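Local coordinates for protein CD180 antigen (PDB 3T6Q) that may cooperate with MD-1 and TLR4 in the innate response of B-cells to bacterial lipopolysaccharide, leads to NF-kappa-B activation and takes part in B-cell life-or-death decisions, at residues Asn25-Pro28 with Gly29-Asn33; Leu38-Phe42 with Asn43-Thr47; Phe95-Glu98 with Thr99-Ser102; Leu110-Gln114 with Thr115-Ser119; Cys587-Pro591 with Leu592-Val596. One frame throughout, in Å; residues are numbered along the deposited sequence.

Contact 1: Asn25-Pro28 with Gly29-Asn33. With NAG (2-acetamido-2-deoxy-beta-D-glucopyranose), chain Q.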
# COMPACT_ATOMS: atom_id res chain seq x y z
N ASN A 25 -17.06 -18.43 5.52
CA ASN A 25 -15.92 -19.03 4.82
C ASN A 25 -16.32 -19.67 3.50
O ASN A 25 -15.47 -20.14 2.76
CB ASN A 25 -15.23 -20.10 5.68
CG ASN A 25 -14.73 -19.55 6.99
OD1 ASN A 25 -14.05 -18.53 7.04
ND2 ASN A 25 -15.03 -20.25 8.08
N GLU A 26 -17.60 -19.62 3.18
CA GLU A 26 -18.09 -20.15 1.90
C GLU A 26 -19.46 -19.57 1.65
O GLU A 26 -20.10 -19.05 2.56
CB GLU A 26 -18.18 -21.69 1.96
CG GLU A 26 -19.13 -22.19 3.04
CD GLU A 26 -19.16 -23.71 3.16
OE1 GLU A 26 -20.23 -24.26 3.48
OE2 GLU A 26 -18.11 -24.37 2.92
N ILE A 27 -19.95 -19.70 0.43
CA ILE A 27 -21.31 -19.24 0.13
C ILE A 27 -22.32 -20.17 0.81
O ILE A 27 -22.22 -21.37 0.67
CB ILE A 27 -21.54 -19.21 -1.38
CG1 ILE A 27 -20.75 -18.06 -1.97
CG2 ILE A 27 -23.02 -19.05 -1.72
CD1 ILE A 27 -20.53 -18.22 -3.44
N PRO A 28 -23.28 -19.61 1.58
CA PRO A 28 -24.19 -20.50 2.29
C PRO A 28 -25.01 -21.38 1.36
O PRO A 28 -25.45 -20.95 0.28
CB PRO A 28 -25.08 -19.53 3.05
CG PRO A 28 -24.19 -18.35 3.30
CD PRO A 28 -23.42 -18.22 2.03
N GLY A 29 -25.21 -22.63 1.77
CA GLY A 29 -25.95 -23.58 0.95
C GLY A 29 -27.40 -23.16 0.80
O GLY A 29 -28.04 -23.53 -0.16
N THR A 30 -27.91 -22.38 1.75
CA THR A 30 -29.29 -21.90 1.68
C THR A 30 -29.57 -20.77 0.67
O THR A 30 -30.72 -20.39 0.50
CB THR A 30 -29.81 -21.43 3.06
OG1 THR A 30 -28.95 -20.42 3.58
CG2 THR A 30 -29.87 -22.60 4.05
N LEU A 31 -28.54 -20.22 0.01
CA LEU A 31 -28.78 -19.15 -0.99
C LEU A 31 -29.22 -19.77 -2.29
O LEU A 31 -28.53 -20.66 -2.80
CB LEU A 31 -27.53 -18.28 -1.28
CG LEU A 31 -26.89 -17.41 -0.19
CD1 LEU A 31 -25.62 -16.78 -0.77
CD2 LEU A 31 -27.83 -16.34 0.34
N PRO A 32 -30.35 -19.30 -2.84
CA PRO A 32 -30.91 -19.91 -4.06
C PRO A 32 -30.01 -19.74 -5.29
O PRO A 32 -29.25 -18.77 -5.39
CB PRO A 32 -32.24 -19.16 -4.25
CG PRO A 32 -32.03 -17.85 -3.56
CD PRO A 32 -31.20 -18.20 -2.36
N ASN A 33 -30.12 -20.69 -6.21
CA ASN A 33 -29.36 -20.69 -7.45
C ASN A 33 -29.70 -19.51 -8.35
O ASN A 33 -28.94 -19.16 -9.26
CB ASN A 33 -29.62 -22.00 -8.21
CG ASN A 33 -28.93 -23.20 -7.57
OD1 ASN A 33 -27.95 -23.05 -6.83
ND2 ASN A 33 -29.45 -24.39 -7.87
C1 NAG Q . -28.95 -25.67 -7.41
C2 NAG Q . -30.08 -26.53 -8.00
C3 NAG Q . -29.71 -27.96 -8.38
C4 NAG Q . -28.24 -28.18 -8.74
C5 NAG Q . -27.32 -27.27 -7.93
C6 NAG Q . -25.86 -27.37 -8.36
C7 NAG Q . -32.44 -26.24 -7.45
C8 NAG Q . -33.51 -26.35 -6.40
N2 NAG Q . -31.20 -26.59 -7.07
O3 NAG Q . -30.53 -28.35 -9.48
O4 NAG Q . -27.90 -29.52 -8.51
O5 NAG Q . -27.76 -25.94 -8.11
O6 NAG Q . -25.66 -26.60 -9.52
O7 NAG Q . -32.71 -25.85 -8.59
O HOH W 1 -23.67 -24.12 3.87
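The chain reverses in a type I beta turn from P28 to L31, closed by L31 N donating to P28 O (3.2 Å, N-H...O angle 169°). The turn brings L31 back against I27 and P28. Its CD1 is the touching branch, meeting I27 CG2 at 3.6 Å and the P28 ring at CD at 3.8 Å. I27 and L31 cross nearly at right angles. With chi1 at -72°, CG2 of I27 lies anti to the backbone N, which sends this branch rather than the longer CG1 to the leucine. A water accepts from G29 N at 3.0 Å and gives a weak bond to E26 OE1 at 3.5 Å. Further on, N33 carries an N-linked sugar, ND2 being bonded to C1 of NAG (1.4 Å), while its OD1 is hydrogen-bonded to R55.

The turn belongs to the LRRNT region, in the loop that leads from strand 16-18 to strand 37-39. L31 and P32 rest on Y17 of strand 16-18, I27 packs against F53 and L56 in loops, and R55 also binds the carbonyl of L31.

Contact 2: Leu38-Phe42 with Asn43-Thr47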
# COMPACT_ATOMS: atom_id res chain seq x y z
N LEU A 38 -25.52 -10.32 -4.77
CA LEU A 38 -24.96 -10.86 -3.54
C LEU A 38 -23.98 -9.84 -2.90
O LEU A 38 -22.95 -9.49 -3.48
CB LEU A 38 -24.23 -12.18 -3.83
CG LEU A 38 -23.84 -12.93 -2.52
CD1 LEU A 38 -25.04 -13.14 -1.62
CD2 LEU A 38 -23.10 -14.23 -2.77
N GLU A 39 -24.34 -9.38 -1.70
CA GLU A 39 -23.52 -8.43 -0.92
C GLU A 39 -22.84 -9.29 0.10
O GLU A 39 -23.46 -9.73 1.08
CB GLU A 39 -24.46 -7.41 -0.26
CG GLU A 39 -25.46 -6.87 -1.28
CD GLU A 39 -26.44 -5.86 -0.72
OE1 GLU A 39 -26.49 -5.68 0.51
OE2 GLU A 39 -27.16 -5.23 -1.52
N PHE A 40 -21.57 -9.57 -0.13
CA PHE A 40 -20.87 -10.52 0.71
C PHE A 40 -19.70 -9.87 1.47
O PHE A 40 -18.78 -10.58 1.90
CB PHE A 40 -20.38 -11.68 -0.20
CG PHE A 40 -20.29 -13.03 0.51
CD1 PHE A 40 -19.06 -13.56 0.87
CD2 PHE A 40 -21.44 -13.75 0.78
CE1 PHE A 40 -18.98 -14.80 1.52
CE2 PHE A 40 -21.37 -14.99 1.43
CZ PHE A 40 -20.14 -15.52 1.80
N SER A 41 -19.72 -8.55 1.63
CA SER A 41 -18.59 -7.85 2.25
C SER A 41 -18.36 -8.27 3.68
O SER A 41 -19.28 -8.67 4.39
CB SER A 41 -18.74 -6.34 2.19
OG SER A 41 -19.93 -5.92 2.82
N PHE A 42 -17.10 -8.16 4.10
CA PHE A 42 -16.69 -8.38 5.49
C PHE A 42 -16.89 -9.83 5.95
O PHE A 42 -17.23 -10.07 7.10
CB PHE A 42 -17.37 -7.40 6.45
CG PHE A 42 -17.03 -5.93 6.19
CD1 PHE A 42 -17.92 -5.12 5.51
CD2 PHE A 42 -15.82 -5.39 6.63
CE1 PHE A 42 -17.63 -3.77 5.27
CE2 PHE A 42 -15.53 -4.04 6.42
CZ PHE A 42 -16.42 -3.24 5.72
N ASN A 43 -16.67 -10.77 5.04
CA ASN A 43 -16.62 -12.17 5.43
C ASN A 43 -15.18 -12.63 5.38
O ASN A 43 -14.25 -11.79 5.49
CB ASN A 43 -17.60 -13.01 4.59
CG ASN A 43 -19.04 -12.72 4.95
OD1 ASN A 43 -19.82 -12.19 4.13
ND2 ASN A 43 -19.40 -12.99 6.19
N VAL A 44 -14.96 -13.94 5.27
CA VAL A 44 -13.60 -14.48 5.44
C VAL A 44 -13.30 -15.57 4.41
O VAL A 44 -13.63 -16.75 4.65
CB VAL A 44 -13.36 -15.06 6.85
CG1 VAL A 44 -11.89 -15.43 7.01
CG2 VAL A 44 -13.78 -14.07 7.94
N LEU A 45 -12.64 -15.18 3.32
CA LEU A 45 -12.38 -16.05 2.17
C LEU A 45 -10.91 -16.04 1.74
O LEU A 45 -10.55 -15.45 0.73
CB LEU A 45 -13.28 -15.62 0.98
CG LEU A 45 -14.78 -15.61 1.25
CD1 LEU A 45 -15.41 -14.91 0.06
CD2 LEU A 45 -15.40 -17.00 1.43
N PRO A 46 -10.03 -16.72 2.51
CA PRO A 46 -8.59 -16.53 2.31
C PRO A 46 -8.18 -16.89 0.88
O PRO A 46 -7.31 -16.22 0.31
CB PRO A 46 -7.97 -17.49 3.37
CG PRO A 46 -8.97 -17.48 4.45
CD PRO A 46 -10.31 -17.48 3.75
N THR A 47 -8.82 -17.89 0.28
CA THR A 47 -8.58 -18.15 -1.16
C THR A 47 -9.94 -18.31 -1.80
O THR A 47 -10.85 -18.80 -1.16
CB THR A 47 -7.79 -19.46 -1.42
OG1 THR A 47 -8.59 -20.56 -1.00
CG2 THR A 47 -6.44 -19.51 -0.65
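N43, the first residue after F42, turns its side chain back across the ring of F40. One end of the amide stands over the centre of one ring face, with the two planes inclined by 48°, and CB of N43 lies 3.8 Å from F40 CE1. The amide lies between the F40 ring and the backbone bend at residues 40-42, where F42 adopts a left-handed conformation (phi 66°) that swings the chain round. F40 presents its face in this way because its CG lies roughly anti to the backbone N (chi1 -150°), which turns the ring toward N43 and L45. At V44 the side chain turns away from F40 and packs on N25. L45 points in again, and its CD1 reaches the ring obliquely, 3.9 Å from F40 CE1, the two side chains crossing at about a right angle. P46 then leads to T47, where the short strand 47-48 begins and where OG1 is hydrogen-bonded to Q49.

While F40 and L45 are buried, F42 faces outward and makes a cation-pi contact with a basic side chain of another protein chain in the assembly. Within the core, L24 packs on both F40 and N43. L38, F40, N43 and L45 fall on the consensus positions of the LxLxxNxL signature, with phenylalanine at the second leucine place. The arrangement is that of a leucine-rich repeat, here LRR 1, in which the asparagine sits inside the bend that follows the strand of the concave face.

Contact 3: Phe95-Glu98 with Thr99-Ser102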
# COMPACT_ATOMS: atom_id res chain seq x y z
N PHE A 95 -2.04 -12.81 -5.55
CA PHE A 95 -1.97 -13.18 -6.98
C PHE A 95 -3.33 -13.47 -7.51
O PHE A 95 -4.17 -14.02 -6.82
CB PHE A 95 -1.09 -14.43 -7.21
CG PHE A 95 -0.58 -14.59 -8.64
CD1 PHE A 95 0.48 -13.83 -9.11
CD2 PHE A 95 -1.17 -15.54 -9.50
CE1 PHE A 95 0.96 -14.00 -10.41
CE2 PHE A 95 -0.70 -15.71 -10.80
CZ PHE A 95 0.36 -14.93 -11.25
N MET A 96 -3.50 -13.19 -8.79
CA MET A 96 -4.77 -13.43 -9.44
C MET A 96 -4.46 -14.15 -10.75
O MET A 96 -3.65 -13.68 -11.58
CB MET A 96 -5.46 -12.08 -9.68
CG MET A 96 -6.73 -12.20 -10.51
SD MET A 96 -7.53 -10.58 -10.56
CE MET A 96 -9.15 -11.04 -11.14
N ALA A 97 -5.06 -15.33 -10.91
CA ALA A 97 -4.79 -16.20 -12.05
C ALA A 97 -5.22 -15.61 -13.40
O ALA A 97 -6.19 -14.85 -13.49
CB ALA A 97 -5.45 -17.54 -11.82
N GLU A 98 -4.47 -15.97 -14.43
CA GLU A 98 -4.77 -15.60 -15.83
C GLU A 98 -6.25 -15.81 -16.17
O GLU A 98 -6.86 -14.94 -16.79
CB GLU A 98 -3.91 -16.47 -16.75
CG GLU A 98 -2.96 -15.79 -17.71
CD GLU A 98 -2.53 -14.38 -17.33
OE1 GLU A 98 -1.71 -14.18 -16.39
OE2 GLU A 98 -2.98 -13.46 -18.04
N THR A 99 -6.81 -16.96 -15.76
CA THR A 99 -8.19 -17.35 -16.11
C THR A 99 -9.25 -17.00 -15.04
O THR A 99 -10.40 -17.45 -15.12
CB THR A 99 -8.29 -18.87 -16.44
OG1 THR A 99 -8.09 -19.65 -15.25
CG2 THR A 99 -7.26 -19.26 -17.46
N ALA A 100 -8.87 -16.23 -14.02
CA ALA A 100 -9.78 -15.95 -12.92
C ALA A 100 -11.05 -15.29 -13.44
O ALA A 100 -12.16 -15.62 -12.98
CB ALA A 100 -9.11 -15.05 -11.87
N LEU A 101 -10.90 -14.41 -14.43
CA LEU A 101 -12.06 -13.69 -15.00
C LEU A 101 -12.52 -14.24 -16.37
O LEU A 101 -13.05 -13.48 -17.19
CB LEU A 101 -11.72 -12.19 -15.13
CG LEU A 101 -11.58 -11.39 -13.83
CD1 LEU A 101 -10.96 -10.02 -14.13
CD2 LEU A 101 -12.97 -11.24 -13.21
N SER A 102 -12.36 -15.54 -16.60
CA SER A 102 -12.76 -16.17 -17.87
C SER A 102 -14.28 -16.18 -18.02
O SER A 102 -14.80 -16.02 -19.11
CB SER A 102 -12.19 -17.60 -17.98
OG SER A 102 -12.79 -18.47 -16.99
O HOH W 2 -8.29 -12.95 -14.64
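M96 reaches over A100 CB to L101: its CG meets A100 CB at 4.0 Å, and the terminal CE touches L101 CD1 at 3.6 Å. The reach to L101 depends on a fully extended chain, with CG anti to the backbone N (chi1 173°) and the later torsions likewise near 180°; the side chains of M96 and L101 meet at about a right angle. The next layer is backbone. A100 N donates to A97 O (3.1 Å, N-H...O angle 164°), closing a type I turn from A97 to A100, and a second type I turn follows from T99 to S102. A water accepts from L101 N at 3.0 Å, and A97 O lies 3.1 Å from the same water.

Beyond these, D75 of the preceding repeat bonds T99 OG1 through its N and S102 OG through its OD1. I72 and F112 pack on M96 from the repeats before and after. Outside the two segments, E98 forms a salt bridge with a basic side chain of another protein chain. The chemistry is therefore divided: apolar chains face the core of the solenoid, backbone bonds close the turns with a water alongside, and a charged side chain serves the protein interface.

Contact 4: Leu110-Gln114 with Thr115-Ser119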
# COMPACT_ATOMS: atom_id res chain seq x y z
N LEU A 110 -15.51 -2.86 -12.54
CA LEU A 110 -14.67 -3.68 -11.68
C LEU A 110 -14.02 -2.73 -10.67
O LEU A 110 -13.44 -1.72 -11.08
CB LEU A 110 -13.61 -4.41 -12.50
CG LEU A 110 -12.50 -5.18 -11.75
CD1 LEU A 110 -13.12 -6.28 -10.93
CD2 LEU A 110 -11.50 -5.80 -12.71
N PHE A 111 -14.14 -3.06 -9.38
CA PHE A 111 -13.52 -2.26 -8.29
C PHE A 111 -12.37 -3.08 -7.68
O PHE A 111 -12.56 -4.22 -7.19
CB PHE A 111 -14.56 -1.94 -7.24
CG PHE A 111 -15.69 -1.07 -7.78
CD1 PHE A 111 -15.71 0.32 -7.55
CD2 PHE A 111 -16.69 -1.61 -8.63
CE1 PHE A 111 -16.75 1.13 -8.03
CE2 PHE A 111 -17.71 -0.79 -9.16
CZ PHE A 111 -17.73 0.58 -8.85
N PHE A 112 -11.20 -2.51 -7.75
CA PHE A 112 -9.97 -3.15 -7.26
C PHE A 112 -9.24 -2.16 -6.34
O PHE A 112 -8.02 -2.08 -6.33
CB PHE A 112 -9.10 -3.53 -8.45
CG PHE A 112 -8.74 -4.98 -8.50
CD1 PHE A 112 -7.47 -5.41 -8.12
CD2 PHE A 112 -9.67 -5.93 -8.94
CE1 PHE A 112 -7.12 -6.75 -8.16
CE2 PHE A 112 -9.33 -7.28 -9.01
CZ PHE A 112 -8.07 -7.68 -8.60
N ILE A 113 -10.02 -1.42 -5.55
CA ILE A 113 -9.48 -0.34 -4.70
C ILE A 113 -8.70 -0.93 -3.50
O ILE A 113 -9.13 -1.88 -2.86
CB ILE A 113 -10.66 0.59 -4.26
CG1 ILE A 113 -11.23 1.35 -5.47
CG2 ILE A 113 -10.26 1.57 -3.14
CD1 ILE A 113 -12.64 1.91 -5.27
N GLN A 114 -7.55 -0.31 -3.18
CA GLN A 114 -6.81 -0.68 -1.98
C GLN A 114 -6.69 -2.22 -1.89
O GLN A 114 -7.08 -2.86 -0.90
CB GLN A 114 -7.40 -0.10 -0.69
CG GLN A 114 -6.35 -0.04 0.44
CD GLN A 114 -6.91 0.54 1.73
OE1 GLN A 114 -7.78 -0.06 2.36
NE2 GLN A 114 -6.40 1.71 2.14
N THR A 115 -6.12 -2.77 -2.95
CA THR A 115 -5.79 -4.20 -3.02
C THR A 115 -4.27 -4.42 -2.94
O THR A 115 -3.78 -5.53 -3.18
CB THR A 115 -6.33 -4.82 -4.33
OG1 THR A 115 -5.95 -3.95 -5.40
CG2 THR A 115 -7.87 -4.91 -4.23
N GLY A 116 -3.52 -3.36 -2.69
CA GLY A 116 -2.07 -3.48 -2.55
C GLY A 116 -1.28 -3.55 -3.84
O GLY A 116 -0.06 -3.77 -3.81
N ILE A 117 -1.93 -3.39 -4.99
CA ILE A 117 -1.27 -3.68 -6.26
C ILE A 117 -0.38 -2.51 -6.70
O ILE A 117 -0.66 -1.35 -6.40
CB ILE A 117 -2.29 -4.03 -7.38
CG1 ILE A 117 -3.15 -2.82 -7.73
CG2 ILE A 117 -3.14 -5.23 -6.91
CD1 ILE A 117 -3.96 -2.99 -9.04
N SER A 118 0.68 -2.81 -7.42
CA SER A 118 1.54 -1.72 -7.87
C SER A 118 1.48 -1.54 -9.39
O SER A 118 2.13 -0.66 -9.94
CB SER A 118 2.96 -1.97 -7.40
OG SER A 118 3.39 -3.21 -7.91
N SER A 119 0.68 -2.36 -10.04
CA SER A 119 0.65 -2.40 -11.50
C SER A 119 -0.68 -2.91 -11.99
O SER A 119 -1.22 -3.84 -11.39
CB SER A 119 1.73 -3.37 -11.99
OG SER A 119 2.00 -3.09 -13.33
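In LRR 4, T115 takes the place that asparagine holds in the LxLxxNxL signature, and its hydroxyl bonds back to F112 O, probably standing in for part of what the asparagine amide does. OG1 donates to F112 O at 2.9 Å, arriving from above the carbonyl plane, 44° out of it. A chi1 of 48° sets OG1 between the backbone N and the carbonyl carbon, from where it turns inward to the oxygen. The same hydroxyl lies 3.4 Å from F112 CD1, approaching the ring obliquely, while T115 CG2 packs 3.9 Å from that ring carbon. G116 follows with positive phi (80°), and I117 then returns to the core, its CD1 at 4.4 Å from F112 CD1. From within its own strand segment, L110 CD1 meets the ring of F112 at the edge, in plane.

N139 of the next repeat completes the polar network: its ND2 also donates to F112 O, and its OD1 accepts from T115 N. The buried carbonyl is thereby gripped twice, in the manner of the asparagine ladder of leucine-rich repeats. Q114 heads outward, where OE1 is bonded to the backbone of another protein chain. Strand 109-111 runs parallel between strands 85-87 and 133-135; L110 packs on L86 and L134 on either side, and F111 stacks on Y135.

Contact 5: Cys587-Pro591 with Leu592-Val596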
# COMPACT_ATOMS: atom_id res chain seq x y z
N CYS A 587 -51.64 -2.71 16.66
CA CYS A 587 -52.66 -2.48 17.65
C CYS A 587 -52.04 -1.79 18.87
O CYS A 587 -50.90 -2.08 19.26
CB CYS A 587 -53.25 -3.80 18.10
SG CYS A 587 -54.01 -4.88 16.86
N GLU A 588 -52.80 -0.90 19.49
CA GLU A 588 -52.41 -0.32 20.76
C GLU A 588 -53.32 -0.87 21.88
O GLU A 588 -52.92 -0.95 23.03
CB GLU A 588 -52.47 1.20 20.69
CG GLU A 588 -52.30 1.95 21.99
CD GLU A 588 -50.95 1.72 22.65
OE1 GLU A 588 -50.81 2.03 23.86
OE2 GLU A 588 -50.03 1.22 21.99
N ASN A 589 -54.56 -1.21 21.54
CA ASN A 589 -55.46 -1.86 22.50
C ASN A 589 -56.19 -2.99 21.80
O ASN A 589 -56.43 -2.89 20.59
CB ASN A 589 -56.48 -0.84 23.08
CG ASN A 589 -55.85 0.10 24.07
OD1 ASN A 589 -55.63 -0.26 25.22
ND2 ASN A 589 -55.53 1.31 23.63
N PRO A 590 -56.57 -4.05 22.54
CA PRO A 590 -56.36 -4.30 23.99
C PRO A 590 -54.90 -4.59 24.34
O PRO A 590 -54.12 -4.92 23.45
CB PRO A 590 -57.22 -5.55 24.25
CG PRO A 590 -57.38 -6.23 22.93
CD PRO A 590 -57.41 -5.10 21.93
N PRO A 591 -54.52 -4.49 25.64
CA PRO A 591 -53.15 -4.80 26.04
C PRO A 591 -52.66 -6.14 25.50
O PRO A 591 -51.51 -6.23 25.11
CB PRO A 591 -53.22 -4.78 27.58
CG PRO A 591 -54.28 -3.77 27.85
CD PRO A 591 -55.32 -4.03 26.79
N LEU A 592 -53.53 -7.15 25.42
CA LEU A 592 -53.15 -8.47 24.90
C LEU A 592 -52.60 -8.38 23.47
O LEU A 592 -51.69 -9.13 23.10
CB LEU A 592 -54.33 -9.46 24.93
CG LEU A 592 -54.02 -10.92 24.56
CD1 LEU A 592 -53.07 -11.53 25.58
CD2 LEU A 592 -55.30 -11.76 24.37
N LEU A 593 -53.18 -7.49 22.66
CA LEU A 593 -52.78 -7.35 21.25
C LEU A 593 -51.83 -6.17 20.97
O LEU A 593 -51.54 -5.88 19.80
CB LEU A 593 -54.03 -7.27 20.35
CG LEU A 593 -55.02 -8.44 20.35
CD1 LEU A 593 -56.22 -8.15 19.44
CD2 LEU A 593 -54.37 -9.75 19.94
N ARG A 594 -51.30 -5.53 22.01
CA ARG A 594 -50.46 -4.36 21.83
C ARG A 594 -49.18 -4.73 21.07
O ARG A 594 -48.48 -5.65 21.47
CB ARG A 594 -50.10 -3.73 23.18
CG ARG A 594 -49.18 -2.52 23.07
CD ARG A 594 -49.19 -1.71 24.37
NE ARG A 594 -50.57 -1.37 24.73
CZ ARG A 594 -51.03 -1.20 25.97
NH1 ARG A 594 -50.21 -1.33 27.02
NH2 ARG A 594 -52.31 -0.92 26.17
N GLY A 595 -48.88 -4.02 19.99
CA GLY A 595 -47.67 -4.32 19.22
C GLY A 595 -47.90 -5.40 18.18
O GLY A 595 -47.03 -5.66 17.40
N VAL A 596 -49.09 -6.00 18.14
CA VAL A 596 -49.45 -6.97 17.09
C VAL A 596 -49.89 -6.20 15.83
O VAL A 596 -50.66 -5.25 15.91
CB VAL A 596 -50.59 -7.93 17.55
CG1 VAL A 596 -51.02 -8.88 16.46
CG2 VAL A 596 -50.18 -8.72 18.80
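The carbonyl oxygen of E588 is gripped by two nitrogens of R594, NE at 2.9 Å and NH2 at 3.2 Å. The guanidinium comes side-on, with the oxygen in its plane, and this fixes the rotation of the group. A bend in the R594 chain at chi3 (-53°) turns the guanidinium toward that oxygen. The carboxylate of the same glutamate lies over one face, nearly parallel to it (planes 14° apart), with OE1 3.5 Å from R594 NE; this salt bridge is one of charge alone, since no N-H points at the oxygen. Over the opposite face stands P591 CA, offset toward the rim, and N589 OD1 lies at the edge beside NH2. The guanidinium is therefore surrounded by E588, N589 and P591.

Backbone bonds close the loop on each side. C587 N donates to V596 O at 2.8 Å and G595 N to C587 O at 2.9 Å. At the other end P590 O receives L593 N (2.8 Å) and P591 O receives R594 N (3.2 Å), as the chain passes through a short 3-10 turn. A type II turn from L593 to V596 follows, with G595 in its positive-phi position (phi 86°). Within the loop, the P590 ring runs alongside L593, with CD 4.1 Å from L593 CD1.

C587 is disulfide-bonded to C561, and E588 and N589 make backbone bonds to L559 and C561. The compact, cystine-tethered loop is part of the LRRCT module that caps the C-terminal end of the leucine-rich repeat solenoid.

Overall arrangement
The five contacts sample the N-terminal end, the early repeats and the C-terminal cap of a leucine-rich repeat solenoid. Contacts 2 and 4 are buried equivalents in LRR 1 and LRR 4, each folding the signature asparagine position back on a phenylalanine, but with an amide in one and a hydroxyl in the other. Contact 3, only partly buried, lies beyond the concave strands and touches contact 4 through M96 SD and F112 CZ (3.5 Å). Contact 1, in the N-terminal cap, abuts contact 2, L31 CD1 meeting L38 CD1 at 3.8 Å. Contact 5, at the surface, alone has a salt bridge between its two segments; that of E98 in contact 3 goes to another protein chain.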